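Local coordinates for cytomegalovirus protein US2 (Human herpesvirus 5, PDB 1IM3), which binds host MHC class I molecules in the endoplasmic reticulum and redirects their heavy chains to the cytosol for proteasomal destruction, hiding infected cells from cytotoxic T lymphocytes, at residues L45-A49 / D50-F54. Residues are numbered along the deposited sequence; the frame is centred on the assembly and turned at random.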
ATOM      1  N   LEU D  45     -12.322  -8.336  14.593  1.00 33.82           N
ATOM      2  CA  LEU D  45     -13.677  -8.768  14.817  1.00 31.70           C
ATOM      3  C   LEU D  45     -14.546  -7.786  14.070  1.00 31.43           C
ATOM      4  O   LEU D  45     -14.201  -6.619  13.901  1.00 29.30           O
ATOM      5  CB  LEU D  45     -14.037  -8.712  16.277  1.00 33.04           C
ATOM      6  CG  LEU D  45     -13.328  -9.756  17.144  1.00 34.12           C
ATOM      7  CD1 LEU D  45     -13.617  -9.481  18.627  1.00 33.39           C
ATOM      8  CD2 LEU D  45     -13.805 -11.168  16.747  1.00 31.04           C
ATOM      9  N   TYR D  46     -15.683  -8.289  13.618  1.00 30.77           N
ATOM     10  CA  TYR D  46     -16.659  -7.480  12.908  1.00 32.92           C
ATOM     11  C   TYR D  46     -17.995  -7.480  13.608  1.00 31.74           C
ATOM     12  O   TYR D  46     -18.588  -8.561  13.813  1.00 31.87           O
ATOM     13  CB  TYR D  46     -16.850  -8.027  11.527  1.00 33.49           C
ATOM     14  CG  TYR D  46     -15.532  -8.041  10.883  1.00 37.20           C
ATOM     15  CD1 TYR D  46     -15.000  -6.886  10.301  1.00 40.19           C
ATOM     16  CD2 TYR D  46     -14.750  -9.196  10.893  1.00 39.49           C
ATOM     17  CE1 TYR D  46     -13.743  -6.886   9.741  1.00 41.07           C
ATOM     18  CE2 TYR D  46     -13.475  -9.206  10.341  1.00 39.87           C
ATOM     19  CZ  TYR D  46     -12.985  -8.057   9.763  1.00 42.70           C
ATOM     20  OH  TYR D  46     -11.726  -8.123   9.200  1.00 47.04           O
ATOM     21  N   VAL D  47     -18.443  -6.279  13.981  1.00 29.00           N
ATOM     22  CA  VAL D  47     -19.704  -6.108  14.662  1.00 31.55           C
ATOM     23  C   VAL D  47     -20.743  -5.388  13.814  1.00 30.04           C
ATOM     24  O   VAL D  47     -20.410  -4.495  13.034  1.00 32.38           O
ATOM     25  CB  VAL D  47     -19.506  -5.334  15.971  1.00 33.24           C
ATOM     26  CG1 VAL D  47     -18.333  -5.922  16.697  1.00 30.15           C
ATOM     27  CG2 VAL D  47     -19.344  -3.853  15.706  1.00 33.12           C
ATOM     28  N   HIS D  48     -21.996  -5.793  13.982  1.00 30.22           N
ATOM     29  CA  HIS D  48     -23.113  -5.210  13.256  1.00 32.24           C
ATOM     30  C   HIS D  48     -23.265  -3.755  13.720  1.00 31.27           C
ATOM     31  O   HIS D  48     -22.962  -3.454  14.882  1.00 31.88           O
ATOM     32  CB  HIS D  48     -24.368  -6.032  13.535  1.00 30.50           C
ATOM     33  CG  HIS D  48     -25.546  -5.634  12.704  1.00 33.72           C
ATOM     34  ND1 HIS D  48     -26.316  -4.528  12.987  1.00 34.26           N
ATOM     35  CD2 HIS D  48     -26.066  -6.178  11.577  1.00 32.67           C
ATOM     36  CE1 HIS D  48     -27.259  -4.407  12.069  1.00 35.93           C
ATOM     37  NE2 HIS D  48     -27.128  -5.396  11.202  1.00 34.45           N
ATOM     38  N   ALA D  49     -23.699  -2.872  12.828  1.00 31.48           N
ATOM     39  CA  ALA D  49     -23.829  -1.452  13.176  1.00 31.36           C
ATOM     40  C   ALA D  49     -24.779  -1.205  14.348  1.00 30.94           C
ATOM     41  O   ALA D  49     -24.623  -0.224  15.078  1.00 32.32           O
ATOM     42  CB  ALA D  49     -24.265  -0.622  11.933  1.00 24.33           C
ATOM     43  N   ASP D  50     -25.755  -2.080  14.536  1.00 30.64           N
ATOM     44  CA  ASP D  50     -26.712  -1.888  15.620  1.00 34.20           C
ATOM     45  C   ASP D  50     -26.042  -1.994  16.996  1.00 36.07           C
ATOM     46  O   ASP D  50     -26.590  -1.537  18.003  1.00 36.60           O
ATOM     47  CB  ASP D  50     -27.855  -2.916  15.566  1.00 34.95           C
ATOM     48  CG  ASP D  50     -28.809  -2.698  14.408  1.00 37.81           C
ATOM     49  OD1 ASP D  50     -28.716  -1.663  13.696  1.00 40.06           O
ATOM     50  OD2 ASP D  50     -29.664  -3.589  14.242  1.00 37.27           O
ATOM     51  N   ASP D  51     -24.864  -2.612  17.052  1.00 34.47           N
ATOM     52  CA  ASP D  51     -24.178  -2.756  18.319  1.00 33.67           C
ATOM     53  C   ASP D  51     -23.229  -1.610  18.642  1.00 33.17           C
ATOM     54  O   ASP D  51     -22.465  -1.688  19.617  1.00 30.87           O
ATOM     55  CB  ASP D  51     -23.407  -4.071  18.365  1.00 36.25           C
ATOM     56  CG  ASP D  51     -24.318  -5.295  18.373  1.00 36.62           C
ATOM     57  OD1 ASP D  51     -23.788  -6.418  18.414  1.00 34.84           O
ATOM     58  OD2 ASP D  51     -25.558  -5.157  18.346  1.00 38.62           O
ATOM     59  N   VAL D  52     -23.268  -0.566  17.822  1.00 31.67           N
ATOM     60  CA  VAL D  52     -22.451   0.616  18.025  1.00 32.40           C
ATOM     61  C   VAL D  52     -23.326   1.870  17.868  1.00 34.76           C
ATOM     62  O   VAL D  52     -24.065   1.991  16.889  1.00 36.03           O
ATOM     63  CB  VAL D  52     -21.311   0.675  17.007  1.00 31.83           C
ATOM     64  CG1 VAL D  52     -20.487   1.938  17.223  1.00 31.19           C
ATOM     65  CG2 VAL D  52     -20.422  -0.568  17.152  1.00 30.07           C
ATOM     66  N   GLU D  53     -23.259   2.782  18.836  1.00 36.09           N
ATOM     67  CA  GLU D  53     -24.024   4.020  18.752  1.00 38.45           C
ATOM     68  C   GLU D  53     -23.128   5.204  18.968  1.00 35.96           C
ATOM     69  O   GLU D  53     -22.486   5.318  20.009  1.00 35.05           O
ATOM     70  CB  GLU D  53     -25.145   4.024  19.786  1.00 42.38           C
ATOM     71  CG  GLU D  53     -26.144   2.908  19.564  1.00 49.54           C
ATOM     72  CD  GLU D  53     -27.322   2.973  20.512  1.00 55.11           C
ATOM     73  OE1 GLU D  53     -27.102   2.954  21.747  1.00 56.57           O
ATOM     74  OE2 GLU D  53     -28.471   3.042  20.019  1.00 56.46           O
ATOM     75  N   PHE D  54     -23.085   6.079  17.973  1.00 35.60           N
ATOM     76  CA  PHE D  54     -22.266   7.276  18.030  1.00 35.98           C
ATOM     77  C   PHE D  54     -23.161   8.496  17.988  1.00 36.20           C
ATOM     78  O   PHE D  54     -24.067   8.553  17.153  1.00 36.74           O
ATOM     79  CB  PHE D  54     -21.319   7.310  16.826  1.00 32.05           C
ATOM     80  CG  PHE D  54     -20.428   8.523  16.783  1.00 32.94           C
ATOM     81  CD1 PHE D  54     -19.490   8.751  17.785  1.00 32.24           C
ATOM     82  CD2 PHE D  54     -20.496   9.414  15.714  1.00 34.00           C
ATOM     83  CE1 PHE D  54     -18.631   9.841  17.727  1.00 34.49           C
ATOM     84  CE2 PHE D  54     -19.644  10.506  15.646  1.00 33.54           C
ATOM     85  CZ  PHE D  54     -18.711  10.723  16.650  1.00 34.89           C
TER
HETATM   86  O   HOH W   1     -21.891  -7.717  16.616  1.00 31.79           O
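His-48 reaches forward alongside the first residues of a short 3-10 turn, and ND1 at the edge of its ring accepts a hydrogen bond from the backbone N of Asp-50, 3.0 Å away. The bond is nearly straight (168° at the hydrogen), although the donor stands slightly out of the ring plane. With chi1 at -173°, CG of His-48 lies beside its own carbonyl carbon, and the ring therefore follows the chain into the turn. The carboxylate of Asp-50 runs alongside, pointing the same way, its plane turned 63° from the ring; Asp-50 CG comes within 3.3 Å of His-48 CE1. Accepting at ND1 implies a neutral ring with its proton on NE2; protonation of ND1, which the nearby carboxylate might otherwise favour, would probably cost this bond.

Two successive backbone bonds wind the turn itself: Asp-51 N to His-48 O at 3.0 Å and Val-52 N to Ala-49 O at 3.1 Å. A water reinforces it from the Asp-51 side, donating to OD1 of Asp-51 at 2.9 Å and accepting a longer bond from His-48 N at 3.3 Å. The other carboxylate oxygen, OD2, makes a salt bridge to Arg-65, so this buried side chain ties the turn to strand 59-68.

Beneath the polar turn, Val-47 and Val-52 meet through their CG2 methyls at 3.7 Å, the two side chains crossing at about a right angle. Both also pack on Phe-32, while Val-64 supports Val-47 and Leu-60 supports Val-52. The 3-10 turn thus completes the connection from strand 42-44 to strand 52-55, edge strands of opposite sheets, as expected for an inter-sheet crossing in the immunoglobulin-like beta sandwich of the US2 lumenal domain.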